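Local coordinates for protein glutamine synthetase (Helicobacter pylori, PDB 5ZLI) that is an enzyme of the glutamine synthetase I beta type, built from a beta-Grasp domain and a catalytic domain and present as an assembly of twelve chains, at residues Ser128-Val133 / Gly391-Ile396; Ala134-Glu139 / Ala382-Ala387; Val282-Asn287 / Leu305-Gly310; Glu295-Leu300 / Gly399-Ile404; Leu342-Asn347 / Val353-Gly358. One frame throughout, in Å; residues are numbered along the deposited sequence.

How the contacts relate
All five contacts fall within the catalytic domain. Along the chain the first halves of contacts 1 and 2 come first; their second halves come later, both using helix 377-393, contact 1 at its C-terminal end. Contacts 3 and 5 lie between, one after the other. Contact 4 pairs a loop inside that span with one beyond it, so its course crosses those of contacts 1, 2 and 3. Contacts 2, 3 and 5 reach one mixed sheet through strands 133-145, 278-286 and 341-346 with 351-355. Centres of contacts 1 and 3 lie about 7 Å apart, those of 1 and 5 about 21 Å. Contacts 1, 2 and 4 join distant parts of the chain, contacts 3 and 5 nearby ones.

Contact 1. Residues Ser128-Val133 / Gly391-Ile396; sequences SGLGDV and GVKNKI
A single methyl group, CD1 of Leu130, carries this whole surface contact, and it meets two neighbouring residues of helix 377-393 at the same distance. Leu130 CD1 reaches Val392 CG1 at 4.1 Å, the two side chains meeting tip to tip. It also lies 4.1 Å from Lys393 CG, whose chain crosses that of the leucine at about a right angle. The lysine therefore offers its aliphatic root here, which suits an exposed position beside a leucine. Val392 CG1 stands opposite its own backbone N (chi1 171°), which turns that branch to the leucine. Gly129, with its positive phi of 83°, lets the chain turn as helix 114-128 ends, and Leu130 follows directly; a little further on, Asp132 and Val133 both face Trp285 in a classic beta bulge. At the end of helix 377-393, Ile396 N bonds to Gly391 O and Lys395 N more weakly to Val392 O. A leucine just after one helix C-terminus thus packs on another helix C-terminus, closed by a Schellman motif.

Contact 2. Residues Ala134-Glu139 / Ala382-Ala387; sequences AYFGAE and AAILMA
Phe136 and Ile384 make the tight part of this contact, where strand 133-145 lies against helix 377-393. The methyl CG2 of Ile384 comes to the edge of the phenyl ring, near its plane, 3.7 Å from Phe136 CE2 and 3.9 Å from Phe136 CZ. CG2, anti to the backbone N and beside the carbonyl carbon, is the branch turned to the ring. At the ring's edge, too, Leu385 CB lies 4.3 Å from Phe136 CZ, so one ring meets two successive helix residues.

The packing is looser toward the start of the strand, where Ala134 CB approaches Leu385 CD2 at 4.1 Å and CD1 of the same leucine at 4.2 Å. A small alanine suits this place, since both methyls of the leucine come up to its CB. Further along, Ala138 and Glu139 make no contact with the helix segment. Strand and helix run roughly antiparallel but steeply inclined, at 132°. Tyr135, on the other face of the strand, is partly exposed and sets its ring edge-to-face with Trp285.

Helix 114-128 touches Ala134, helix 238-258 touches Phe136 and Leu385, and helix 315-322 touches Ile384, while Phe381 stacks on Phe136. Since every touching group is a hydrocarbon, adhesion here probably comes mainly from dispersion and the exclusion of water, with shape rather than polar bonding setting how strand and helix fit.

Contact 3. Residues Val282-Asn287 / Leu305-Gly310; sequences VSVWKN and LHFLGG
Helix 302-313 packs on one face of the mixed sheet here, and its Phe307 reaches two valines of strand 278-286, Val282 and Val284. These residues are two apart, so both project from the same face of the strand toward the helix. Val282 CG2 lies 4.1 Å from Phe307 CE1, and Val284 CG2 is 4.0 Å from Phe307 CE2, so the two meta carbons are each met by one methyl. Both methyls approach the ring obliquely. With CG opposite the backbone N (chi1 -174°), the phenyl group is directed toward the strand. A large flat residue suits this place: Val284 CA and Phe307 CA are 9.4 Å apart, and the ring spans much of that distance. The valines, branched at CB, favour extended backbone and present compact methyls. Phe292 meets Phe307 edge-to-face, and Phe368 adds to the same cluster. This is the apolar core between a helix and the curved mixed sheet of the glutamine synthetase catalytic domain.

Contact 4. Residues Glu295-Leu300 / Gly399-Ile404; sequences ETYKGL and GEAMDI
Lys298 reaches out from its surface loop toward Asp403, and its chain runs over one face of the Tyr297 ring and on past its hydroxyl. Its CB is 3.9 Å from Tyr297 CD2. CG sits 3.8 Å above the plane of the Tyr297 ring, displaced toward the ring's edge. CD follows at 3.6 Å from Tyr297 CE2, and CE at 3.7 Å from Tyr297 OH. Extended beyond CG, the chain ends with NZ 3.6 Å from Tyr297 OH and facing Asp403 OD2, which comes from the opposite direction. At 3.9 Å from Lys298 NZ to Asp403 OD2 this salt bridge is long, so its attraction is probably modest at an exposed site. The other oxygen, Asp403 OD1, has a nearer partner in the hydroxyl of Ser345, which helps to fix the carboxylate.

Tyr297 makes the second link. Its CG stands opposite the backbone N (chi1 -166°), aiming the ring at the other loop, and its OH comes to 3.8 Å from Ala401 CB. A small alanine methyl can meet the tyrosine hydroxyl without a longer side chain in between. A lysine suits its own place because its hydrocarbon part can lie on a ring while the charge reaches an acid.

Leu305 of helix 302-313 touches Thr296 and Tyr297; strand 341-346 contributes Ala346, which meets Lys298, and Tyr344, which meets Ala401.

Contact 5. Residues Leu342-Asn347 / Val353-Gly358; sequences LTYSAN and VRIPYG
Ile355 forms the apolar centre of this parallel strand pair, flanked by Ala346 and Tyr344 from the neighbouring strand of the mixed sheet. Ile355 CB lies 3.9 Å from Ala346 CB, while Ile355 CD1 is 3.9 Å from Tyr344 CB and, at the ring's edge, 4.1 Å from Tyr344 CD2. The isoleucine and tyrosine side chains lie side by side, pointing the same way. Val353 joins this face, its CB 4.1 Å from Tyr344 CB. Branched residues suit an extended chain, and a small alanine is compatible with the 4.2 Å separation of Ala346 CA and Ile355 CA. Tyr344 continues outward, and its OH bonds to Gly399 O.

Around this core runs the backbone bonding. Val353 N gives a nearly straight bond to Thr343 O (3.1 Å, 174°), whereas Ser345 N to Val353 O is weak. Ile355 N bonds to Ser345 O at 3.1 Å.

On the other face the extended Arg354 carries its guanidinium to Asp74 of the second subunit, a salt bridge across the assembly, and to Glu367 of its own chain. Its charge is thus met by two acids, one on each subunit. The pair closes where Asn347 N bonds to Ile355 O, 3.1 Å away at an N-H...O angle of 158°.

Contact 1. Residues Ser128-Val133 / Gly391-Ile396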
# COMPACT_ATOMS: atom_id res chain seq x y z
N SER B 128 -38.44 -26.16 -57.85
CA SER B 128 -39.85 -26.44 -57.64
C SER B 128 -40.76 -25.49 -58.40
O SER B 128 -41.98 -25.71 -58.39
CB SER B 128 -40.21 -26.44 -56.15
OG SER B 128 -40.28 -25.13 -55.63
N GLY B 129 -40.24 -24.39 -58.94
CA GLY B 129 -41.09 -23.50 -59.71
C GLY B 129 -41.88 -22.51 -58.89
O GLY B 129 -42.55 -21.65 -59.48
N LEU B 130 -41.94 -22.68 -57.57
CA LEU B 130 -42.68 -21.74 -56.72
C LEU B 130 -42.09 -20.33 -56.78
O LEU B 130 -42.83 -19.35 -56.65
CB LEU B 130 -42.73 -22.28 -55.28
CG LEU B 130 -43.43 -23.64 -55.30
CD1 LEU B 130 -43.44 -24.31 -53.93
CD2 LEU B 130 -44.83 -23.55 -55.92
N GLY B 131 -40.76 -20.22 -56.87
CA GLY B 131 -40.08 -18.93 -56.92
C GLY B 131 -38.77 -18.95 -57.69
O GLY B 131 -38.24 -20.01 -58.04
N ASP B 132 -38.25 -17.74 -57.95
CA ASP B 132 -36.91 -17.58 -58.54
C ASP B 132 -35.87 -17.25 -57.49
O ASP B 132 -34.81 -17.89 -57.40
CB ASP B 132 -36.82 -16.42 -59.56
CG ASP B 132 -37.69 -16.58 -60.79
OD1 ASP B 132 -38.13 -17.70 -61.16
OD2 ASP B 132 -37.85 -15.54 -61.44
N VAL B 133 -36.14 -16.21 -56.71
CA VAL B 133 -35.25 -15.70 -55.68
C VAL B 133 -35.98 -15.78 -54.36
O VAL B 133 -37.21 -15.80 -54.32
CB VAL B 133 -34.83 -14.25 -56.00
CG1 VAL B 133 -33.71 -13.82 -55.07
CG2 VAL B 133 -34.46 -14.08 -57.45
N GLY B 391 -45.28 -24.76 -46.47
CA GLY B 391 -46.55 -24.06 -46.33
C GLY B 391 -47.25 -23.83 -47.65
O GLY B 391 -48.48 -23.94 -47.74
N VAL B 392 -46.50 -23.47 -48.69
CA VAL B 392 -47.10 -23.22 -50.00
C VAL B 392 -47.51 -24.53 -50.66
O VAL B 392 -48.57 -24.63 -51.29
CB VAL B 392 -46.13 -22.42 -50.89
CG1 VAL B 392 -46.67 -22.35 -52.31
CG2 VAL B 392 -45.91 -21.05 -50.34
N LYS B 393 -46.68 -25.57 -50.50
CA LYS B 393 -47.01 -26.88 -51.05
C LYS B 393 -48.31 -27.38 -50.45
O LYS B 393 -49.24 -27.73 -51.17
CB LYS B 393 -45.86 -27.86 -50.79
CG LYS B 393 -44.57 -27.54 -51.60
CD LYS B 393 -43.36 -28.33 -51.09
CE LYS B 393 -43.35 -29.76 -51.61
NZ LYS B 393 -42.91 -29.85 -53.05
N ASN B 394 -48.40 -27.38 -49.12
CA ASN B 394 -49.54 -27.94 -48.41
C ASN B 394 -50.62 -26.92 -48.08
O ASN B 394 -51.47 -27.19 -47.21
CB ASN B 394 -49.09 -28.65 -47.14
CG ASN B 394 -48.13 -29.76 -47.43
OD1 ASN B 394 -47.47 -29.76 -48.47
ND2 ASN B 394 -48.06 -30.73 -46.52
N LYS B 395 -50.58 -25.74 -48.72
CA LYS B 395 -51.58 -24.69 -48.55
C LYS B 395 -51.94 -24.51 -47.08
O LYS B 395 -53.11 -24.55 -46.69
CB LYS B 395 -52.82 -25.04 -49.36
CG LYS B 395 -52.60 -25.43 -50.82
CD LYS B 395 -52.41 -24.25 -51.78
CE LYS B 395 -52.72 -24.66 -53.22
NZ LYS B 395 -52.76 -23.53 -54.18
N ILE B 396 -50.93 -24.29 -46.24
CA ILE B 396 -51.14 -24.27 -44.79
C ILE B 396 -51.69 -22.92 -44.36
O ILE B 396 -51.09 -21.87 -44.61
CB ILE B 396 -49.85 -24.62 -44.03
CG1 ILE B 396 -49.34 -26.02 -44.39
CG2 ILE B 396 -50.11 -24.56 -42.53
CD1 ILE B 396 -48.23 -26.55 -43.49

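Contact 2. Residues Ala134-Glu139 / Ala382-Ala387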
# COMPACT_ATOMS: atom_id res chain seq x y z
N ALA B 134 -35.22 -15.90 -53.27
CA ALA B 134 -35.77 -15.75 -51.92
C ALA B 134 -34.93 -14.70 -51.22
O ALA B 134 -33.75 -14.94 -50.95
CB ALA B 134 -35.79 -17.06 -51.14
N TYR B 135 -35.52 -13.53 -50.96
CA TYR B 135 -34.79 -12.40 -50.39
C TYR B 135 -34.87 -12.42 -48.87
O TYR B 135 -35.97 -12.49 -48.31
CB TYR B 135 -35.35 -11.09 -50.92
CG TYR B 135 -34.98 -10.79 -52.34
CD1 TYR B 135 -33.69 -10.40 -52.66
CD2 TYR B 135 -35.92 -10.88 -53.38
CE1 TYR B 135 -33.32 -10.10 -53.97
CE2 TYR B 135 -35.56 -10.58 -54.70
CZ TYR B 135 -34.25 -10.19 -54.98
OH TYR B 135 -33.84 -9.88 -56.26
N PHE B 136 -33.71 -12.29 -48.21
CA PHE B 136 -33.63 -12.23 -46.75
C PHE B 136 -32.88 -10.99 -46.31
O PHE B 136 -31.82 -10.66 -46.86
CB PHE B 136 -32.87 -13.42 -46.11
CG PHE B 136 -33.64 -14.70 -46.03
CD1 PHE B 136 -33.88 -15.45 -47.16
CD2 PHE B 136 -34.13 -15.15 -44.82
CE1 PHE B 136 -34.59 -16.64 -47.07
CE2 PHE B 136 -34.84 -16.33 -44.73
CZ PHE B 136 -35.07 -17.06 -45.85
N GLY B 137 -33.37 -10.38 -45.23
CA GLY B 137 -32.77 -9.19 -44.66
C GLY B 137 -32.74 -9.19 -43.15
O GLY B 137 -33.77 -8.96 -42.51
N ALA B 138 -31.57 -9.39 -42.56
CA ALA B 138 -31.42 -9.58 -41.12
C ALA B 138 -31.00 -8.28 -40.43
O ALA B 138 -30.18 -7.51 -40.94
CB ALA B 138 -30.38 -10.67 -40.82
N GLU B 139 -31.60 -8.03 -39.26
CA GLU B 139 -31.16 -6.97 -38.36
C GLU B 139 -30.51 -7.68 -37.17
O GLU B 139 -31.22 -8.24 -36.32
CB GLU B 139 -32.34 -6.13 -37.88
CG GLU B 139 -33.33 -5.68 -38.95
CD GLU B 139 -34.65 -5.18 -38.32
OE1 GLU B 139 -34.75 -5.22 -37.07
OE2 GLU B 139 -35.58 -4.78 -39.05
N ALA B 382 -31.70 -21.19 -44.58
CA ALA B 382 -32.07 -22.41 -45.28
C ALA B 382 -33.32 -23.02 -44.67
O ALA B 382 -34.26 -23.36 -45.39
CB ALA B 382 -30.92 -23.40 -45.26
N ALA B 383 -33.32 -23.22 -43.36
CA ALA B 383 -34.48 -23.84 -42.70
C ALA B 383 -35.75 -22.97 -42.77
O ALA B 383 -36.86 -23.48 -42.97
CB ALA B 383 -34.12 -24.18 -41.26
N ILE B 384 -35.63 -21.66 -42.57
CA ILE B 384 -36.81 -20.81 -42.70
C ILE B 384 -37.43 -20.96 -44.07
O ILE B 384 -38.67 -21.05 -44.20
CB ILE B 384 -36.45 -19.35 -42.37
CG1 ILE B 384 -36.45 -19.19 -40.85
CG2 ILE B 384 -37.40 -18.40 -43.06
CD1 ILE B 384 -35.62 -18.05 -40.36
N LEU B 385 -36.60 -21.01 -45.12
CA LEU B 385 -37.17 -21.16 -46.46
C LEU B 385 -37.79 -22.53 -46.65
O LEU B 385 -38.86 -22.65 -47.23
CB LEU B 385 -36.13 -20.86 -47.52
CG LEU B 385 -36.69 -21.14 -48.92
CD1 LEU B 385 -37.85 -20.21 -49.30
CD2 LEU B 385 -35.55 -21.02 -49.95
N MET B 386 -37.15 -23.59 -46.15
CA MET B 386 -37.73 -24.92 -46.28
C MET B 386 -39.05 -25.05 -45.54
O MET B 386 -39.90 -25.87 -45.91
CB MET B 386 -36.78 -26.00 -45.76
CG MET B 386 -35.47 -26.19 -46.49
SD MET B 386 -35.55 -26.58 -48.23
CE MET B 386 -36.18 -28.25 -48.21
N ALA B 387 -39.26 -24.26 -44.49
CA ALA B 387 -40.52 -24.36 -43.76
C ALA B 387 -41.62 -23.56 -44.42
O ALA B 387 -42.79 -23.93 -44.33
CB ALA B 387 -40.36 -23.89 -42.33

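Contact 3. Residues Val282-Asn287 / Leu305-Gly310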
# COMPACT_ATOMS: atom_id res chain seq x y z
N VAL B 282 -38.40 -11.64 -44.77
CA VAL B 282 -38.43 -12.51 -45.95
C VAL B 282 -39.37 -11.96 -47.03
O VAL B 282 -40.40 -11.35 -46.74
CB VAL B 282 -38.84 -13.97 -45.59
CG1 VAL B 282 -37.92 -14.55 -44.54
CG2 VAL B 282 -40.27 -13.99 -45.12
N SER B 283 -38.99 -12.18 -48.29
CA SER B 283 -39.92 -12.12 -49.41
C SER B 283 -39.43 -13.16 -50.42
O SER B 283 -38.22 -13.39 -50.56
CB SER B 283 -40.02 -10.76 -50.15
OG SER B 283 -38.81 -10.34 -50.81
N VAL B 284 -40.38 -13.77 -51.12
CA VAL B 284 -40.06 -14.66 -52.23
C VAL B 284 -40.53 -13.97 -53.50
O VAL B 284 -41.70 -13.58 -53.60
CB VAL B 284 -40.74 -16.02 -52.06
CG1 VAL B 284 -40.34 -16.92 -53.18
CG2 VAL B 284 -40.38 -16.61 -50.72
N TRP B 285 -39.65 -13.87 -54.50
CA TRP B 285 -39.99 -13.26 -55.77
C TRP B 285 -39.81 -14.29 -56.88
O TRP B 285 -39.08 -15.28 -56.74
CB TRP B 285 -39.13 -12.04 -56.10
CG TRP B 285 -39.26 -10.92 -55.13
CD1 TRP B 285 -39.31 -11.03 -53.77
CD2 TRP B 285 -39.42 -9.54 -55.43
NE1 TRP B 285 -39.45 -9.79 -53.21
CE2 TRP B 285 -39.53 -8.86 -54.20
CE3 TRP B 285 -39.47 -8.80 -56.61
CZ2 TRP B 285 -39.69 -7.47 -54.13
CZ3 TRP B 285 -39.63 -7.44 -56.54
CH2 TRP B 285 -39.74 -6.78 -55.30
N LYS B 286 -40.51 -14.07 -57.98
CA LYS B 286 -40.36 -14.92 -59.15
C LYS B 286 -40.66 -14.07 -60.36
O LYS B 286 -41.65 -13.34 -60.38
CB LYS B 286 -41.26 -16.16 -59.12
CG LYS B 286 -41.14 -17.11 -60.34
CD LYS B 286 -42.09 -18.30 -60.16
CE LYS B 286 -41.98 -19.38 -61.25
NZ LYS B 286 -42.83 -19.09 -62.44
N ASN B 287 -39.77 -14.13 -61.34
CA ASN B 287 -39.93 -13.42 -62.59
C ASN B 287 -40.17 -11.93 -62.32
O ASN B 287 -40.90 -11.26 -63.05
CB ASN B 287 -41.04 -14.07 -63.45
CG ASN B 287 -40.73 -15.56 -63.82
OD1 ASN B 287 -39.57 -15.97 -63.96
ND2 ASN B 287 -41.78 -16.35 -64.00
N LEU B 305 -49.38 -16.00 -47.14
CA LEU B 305 -50.01 -16.48 -45.92
C LEU B 305 -49.85 -17.98 -45.75
O LEU B 305 -49.77 -18.47 -44.62
CB LEU B 305 -51.50 -16.14 -45.90
CG LEU B 305 -51.85 -14.74 -45.47
CD1 LEU B 305 -53.21 -14.40 -46.03
CD2 LEU B 305 -51.85 -14.69 -43.96
N HIS B 306 -49.81 -18.72 -46.86
CA HIS B 306 -49.48 -20.14 -46.80
C HIS B 306 -48.02 -20.33 -46.41
O HIS B 306 -47.70 -21.19 -45.58
CB HIS B 306 -49.83 -20.82 -48.13
CG HIS B 306 -51.30 -20.98 -48.37
ND1 HIS B 306 -52.19 -21.28 -47.36
CD2 HIS B 306 -52.04 -20.86 -49.50
CE1 HIS B 306 -53.41 -21.35 -47.86
NE2 HIS B 306 -53.35 -21.09 -49.15
N PHE B 307 -47.13 -19.50 -46.95
CA PHE B 307 -45.76 -19.50 -46.47
C PHE B 307 -45.69 -19.33 -44.94
O PHE B 307 -45.04 -20.11 -44.24
CB PHE B 307 -44.98 -18.38 -47.17
CG PHE B 307 -43.53 -18.37 -46.87
CD1 PHE B 307 -43.06 -17.87 -45.68
CD2 PHE B 307 -42.62 -18.82 -47.80
CE1 PHE B 307 -41.74 -17.84 -45.42
CE2 PHE B 307 -41.29 -18.79 -47.54
CZ PHE B 307 -40.85 -18.30 -46.36
N LEU B 308 -46.39 -18.31 -44.41
CA LEU B 308 -46.37 -18.05 -42.97
C LEU B 308 -46.92 -19.21 -42.16
O LEU B 308 -46.41 -19.51 -41.07
CB LEU B 308 -47.16 -16.78 -42.67
CG LEU B 308 -47.49 -16.57 -41.19
CD1 LEU B 308 -46.21 -16.30 -40.46
CD2 LEU B 308 -48.47 -15.41 -41.00
N GLY B 309 -48.00 -19.84 -42.65
CA GLY B 309 -48.53 -21.01 -41.97
C GLY B 309 -47.52 -22.13 -41.89
O GLY B 309 -47.47 -22.86 -40.89
N GLY B 310 -46.71 -22.30 -42.93
CA GLY B 310 -45.70 -23.34 -42.89
C GLY B 310 -44.60 -23.01 -41.90
O GLY B 310 -44.21 -23.86 -41.10

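Contact 4. Residues Glu295-Leu300 / Gly399-Ile404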
# COMPACT_ATOMS: atom_id res chain seq x y z
N GLU B 295 -53.88 -9.24 -52.16
CA GLU B 295 -54.95 -8.55 -51.43
C GLU B 295 -55.75 -9.50 -50.56
O GLU B 295 -56.79 -9.10 -50.01
CB GLU B 295 -55.86 -7.74 -52.38
CG GLU B 295 -55.11 -6.62 -53.15
CD GLU B 295 -54.80 -5.39 -52.25
OE1 GLU B 295 -55.77 -4.80 -51.70
OE2 GLU B 295 -53.61 -5.00 -52.10
N THR B 296 -55.25 -10.72 -50.35
CA THR B 296 -55.85 -11.63 -49.39
C THR B 296 -55.94 -11.01 -48.00
O THR B 296 -56.95 -11.14 -47.31
CB THR B 296 -55.06 -12.94 -49.38
OG1 THR B 296 -54.82 -13.36 -50.74
CG2 THR B 296 -55.79 -14.04 -48.60
N TYR B 297 -54.90 -10.28 -47.60
CA TYR B 297 -54.84 -9.68 -46.26
C TYR B 297 -54.12 -8.35 -46.42
O TYR B 297 -53.98 -7.82 -47.53
CB TYR B 297 -54.18 -10.62 -45.23
CG TYR B 297 -54.40 -10.21 -43.79
CD1 TYR B 297 -55.68 -10.19 -43.25
CD2 TYR B 297 -53.34 -9.85 -42.97
CE1 TYR B 297 -55.89 -9.82 -41.93
CE2 TYR B 297 -53.54 -9.48 -41.65
CZ TYR B 297 -54.82 -9.47 -41.14
OH TYR B 297 -55.03 -9.09 -39.83
N LYS B 298 -53.65 -7.78 -45.31
CA LYS B 298 -53.02 -6.46 -45.32
C LYS B 298 -51.88 -6.27 -46.32
O LYS B 298 -50.76 -5.91 -45.93
CB LYS B 298 -52.58 -6.09 -43.90
CG LYS B 298 -53.77 -5.89 -42.98
CD LYS B 298 -53.38 -5.87 -41.51
CE LYS B 298 -54.56 -5.50 -40.62
NZ LYS B 298 -54.21 -5.62 -39.18
N GLY B 299 -52.14 -6.51 -47.60
CA GLY B 299 -51.13 -6.35 -48.61
C GLY B 299 -50.31 -7.59 -48.84
O GLY B 299 -49.21 -7.50 -49.41
N LEU B 300 -50.81 -8.74 -48.41
CA LEU B 300 -50.08 -9.98 -48.54
C LEU B 300 -50.91 -10.97 -49.33
O LEU B 300 -52.13 -10.95 -49.27
CB LEU B 300 -49.80 -10.57 -47.16
CG LEU B 300 -48.93 -9.68 -46.27
CD1 LEU B 300 -49.07 -10.18 -44.83
CD2 LEU B 300 -47.45 -9.60 -46.73
N GLY B 399 -53.65 -19.62 -39.48
CA GLY B 399 -54.62 -19.32 -38.44
C GLY B 399 -55.04 -17.86 -38.45
O GLY B 399 -55.12 -17.21 -39.51
N GLU B 400 -55.33 -17.35 -37.25
CA GLU B 400 -55.92 -16.03 -37.07
C GLU B 400 -54.92 -15.11 -36.40
O GLU B 400 -54.21 -15.52 -35.48
CB GLU B 400 -57.20 -16.10 -36.23
CG GLU B 400 -58.15 -14.90 -36.41
CD GLU B 400 -59.19 -15.12 -37.51
OE1 GLU B 400 -59.16 -16.19 -38.15
OE2 GLU B 400 -60.03 -14.21 -37.74
N ALA B 401 -54.86 -13.86 -36.88
CA ALA B 401 -53.98 -12.87 -36.28
C ALA B 401 -54.50 -12.48 -34.91
O ALA B 401 -55.71 -12.49 -34.65
CB ALA B 401 -53.88 -11.64 -37.19
N MET B 402 -53.57 -12.11 -34.02
CA MET B 402 -53.90 -11.68 -32.66
C MET B 402 -53.43 -10.26 -32.46
O MET B 402 -52.24 -10.02 -32.26
CB MET B 402 -53.31 -12.59 -31.60
CG MET B 402 -53.99 -13.91 -31.48
SD MET B 402 -53.18 -14.96 -30.28
CE MET B 402 -54.34 -16.32 -30.25
N ASP B 403 -54.36 -9.32 -32.52
CA ASP B 403 -54.06 -7.90 -32.34
C ASP B 403 -54.34 -7.47 -30.91
O ASP B 403 -55.20 -6.65 -30.61
CB ASP B 403 -54.83 -7.08 -33.37
CG ASP B 403 -54.59 -7.59 -34.78
OD1 ASP B 403 -53.71 -8.47 -34.90
OD2 ASP B 403 -55.25 -7.12 -35.75
N ILE B 404 -53.65 -8.17 -30.01
CA ILE B 404 -53.61 -7.85 -28.59
C ILE B 404 -52.15 -7.62 -28.15
O ILE B 404 -51.20 -7.76 -28.93
CB ILE B 404 -54.29 -8.92 -27.70
CG1 ILE B 404 -53.76 -10.34 -28.00
CG2 ILE B 404 -55.81 -8.83 -27.82
CD1 ILE B 404 -52.83 -10.88 -26.92

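Contact 5. Residues Leu342-Asn347 / Val353-Gly358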
# COMPACT_ATOMS: atom_id res chain seq x y z
N LEU B 342 -46.68 -17.56 -30.87
CA LEU B 342 -46.48 -17.77 -32.31
C LEU B 342 -47.70 -17.34 -33.12
O LEU B 342 -48.45 -18.15 -33.66
CB LEU B 342 -46.15 -19.23 -32.57
CG LEU B 342 -44.79 -19.77 -32.15
CD1 LEU B 342 -44.80 -21.28 -32.23
CD2 LEU B 342 -43.74 -19.17 -33.07
N THR B 343 -47.85 -16.03 -33.28
CA THR B 343 -48.91 -15.49 -34.13
C THR B 343 -48.35 -14.32 -34.92
O THR B 343 -47.21 -13.89 -34.72
CB THR B 343 -50.14 -15.08 -33.31
OG1 THR B 343 -50.28 -15.95 -32.18
CG2 THR B 343 -51.40 -15.21 -34.16
N TYR B 344 -49.15 -13.80 -35.84
CA TYR B 344 -48.77 -12.66 -36.66
C TYR B 344 -49.69 -11.48 -36.35
O TYR B 344 -50.82 -11.66 -35.89
CB TYR B 344 -48.83 -13.05 -38.17
CG TYR B 344 -50.20 -13.60 -38.62
CD1 TYR B 344 -50.59 -14.91 -38.29
CD2 TYR B 344 -51.10 -12.83 -39.36
CE1 TYR B 344 -51.83 -15.42 -38.67
CE2 TYR B 344 -52.34 -13.33 -39.75
CZ TYR B 344 -52.70 -14.62 -39.40
OH TYR B 344 -53.92 -15.13 -39.78
N SER B 345 -49.18 -10.27 -36.59
CA SER B 345 -49.99 -9.06 -36.45
C SER B 345 -49.23 -7.90 -37.06
O SER B 345 -48.01 -7.84 -36.98
CB SER B 345 -50.34 -8.76 -34.98
OG SER B 345 -51.23 -9.73 -34.49
N ALA B 346 -49.97 -6.99 -37.67
CA ALA B 346 -49.35 -5.78 -38.18
C ALA B 346 -49.04 -4.85 -37.01
O ALA B 346 -49.84 -4.71 -36.08
CB ALA B 346 -50.25 -5.09 -39.20
N ASN B 347 -47.86 -4.23 -37.07
CA ASN B 347 -47.46 -3.24 -36.09
C ASN B 347 -47.36 -3.83 -34.67
O ASN B 347 -47.55 -3.12 -33.68
CB ASN B 347 -48.43 -2.07 -36.10
CG ASN B 347 -48.88 -1.72 -37.48
OD1 ASN B 347 -48.06 -1.54 -38.38
ND2 ASN B 347 -50.19 -1.76 -37.70
N VAL B 353 -44.32 -13.26 -35.60
CA VAL B 353 -44.17 -12.66 -36.90
C VAL B 353 -44.82 -11.29 -36.87
O VAL B 353 -45.81 -11.06 -36.18
CB VAL B 353 -44.75 -13.50 -38.04
CG1 VAL B 353 -44.13 -13.07 -39.38
CG2 VAL B 353 -44.53 -14.98 -37.74
N ARG B 354 -44.27 -10.38 -37.66
CA ARG B 354 -44.76 -9.02 -37.65
C ARG B 354 -44.91 -8.56 -39.08
O ARG B 354 -44.03 -8.79 -39.91
CB ARG B 354 -43.82 -8.10 -36.89
CG ARG B 354 -44.06 -6.68 -37.19
CD ARG B 354 -43.50 -5.85 -36.10
NE ARG B 354 -43.38 -4.49 -36.58
CZ ARG B 354 -42.34 -4.09 -37.26
NH1 ARG B 354 -41.34 -4.94 -37.45
NH2 ARG B 354 -42.28 -2.84 -37.70
N ILE B 355 -46.05 -7.94 -39.37
CA ILE B 355 -46.30 -7.30 -40.65
C ILE B 355 -45.95 -5.82 -40.49
O ILE B 355 -46.63 -5.11 -39.73
CB ILE B 355 -47.75 -7.48 -41.09
CG1 ILE B 355 -48.05 -8.96 -41.23
CG2 ILE B 355 -47.96 -6.82 -42.40
CD1 ILE B 355 -48.64 -9.58 -39.95
N PRO B 356 -44.89 -5.33 -41.13
CA PRO B 356 -44.57 -3.90 -41.03
C PRO B 356 -45.63 -3.01 -41.66
O PRO B 356 -46.40 -3.41 -42.54
CB PRO B 356 -43.23 -3.79 -41.78
CG PRO B 356 -42.63 -5.20 -41.69
CD PRO B 356 -43.82 -6.12 -41.76
N TYR B 357 -45.59 -1.73 -41.24
CA TYR B 357 -46.61 -0.75 -41.61
C TYR B 357 -46.60 -0.42 -43.11
O TYR B 357 -47.65 -0.44 -43.75
CB TYR B 357 -46.38 0.53 -40.80
CG TYR B 357 -47.08 1.71 -41.43
CD1 TYR B 357 -46.38 2.58 -42.27
CD2 TYR B 357 -48.44 1.90 -41.27
CE1 TYR B 357 -47.02 3.63 -42.89
CE2 TYR B 357 -49.10 2.95 -41.89
CZ TYR B 357 -48.38 3.81 -42.69
OH TYR B 357 -49.01 4.87 -43.31
N GLY B 358 -45.42 -0.08 -43.67
CA GLY B 358 -45.31 0.34 -45.06
C GLY B 358 -45.99 -0.59 -46.06
O GLY B 358 -46.96 -0.17 -46.71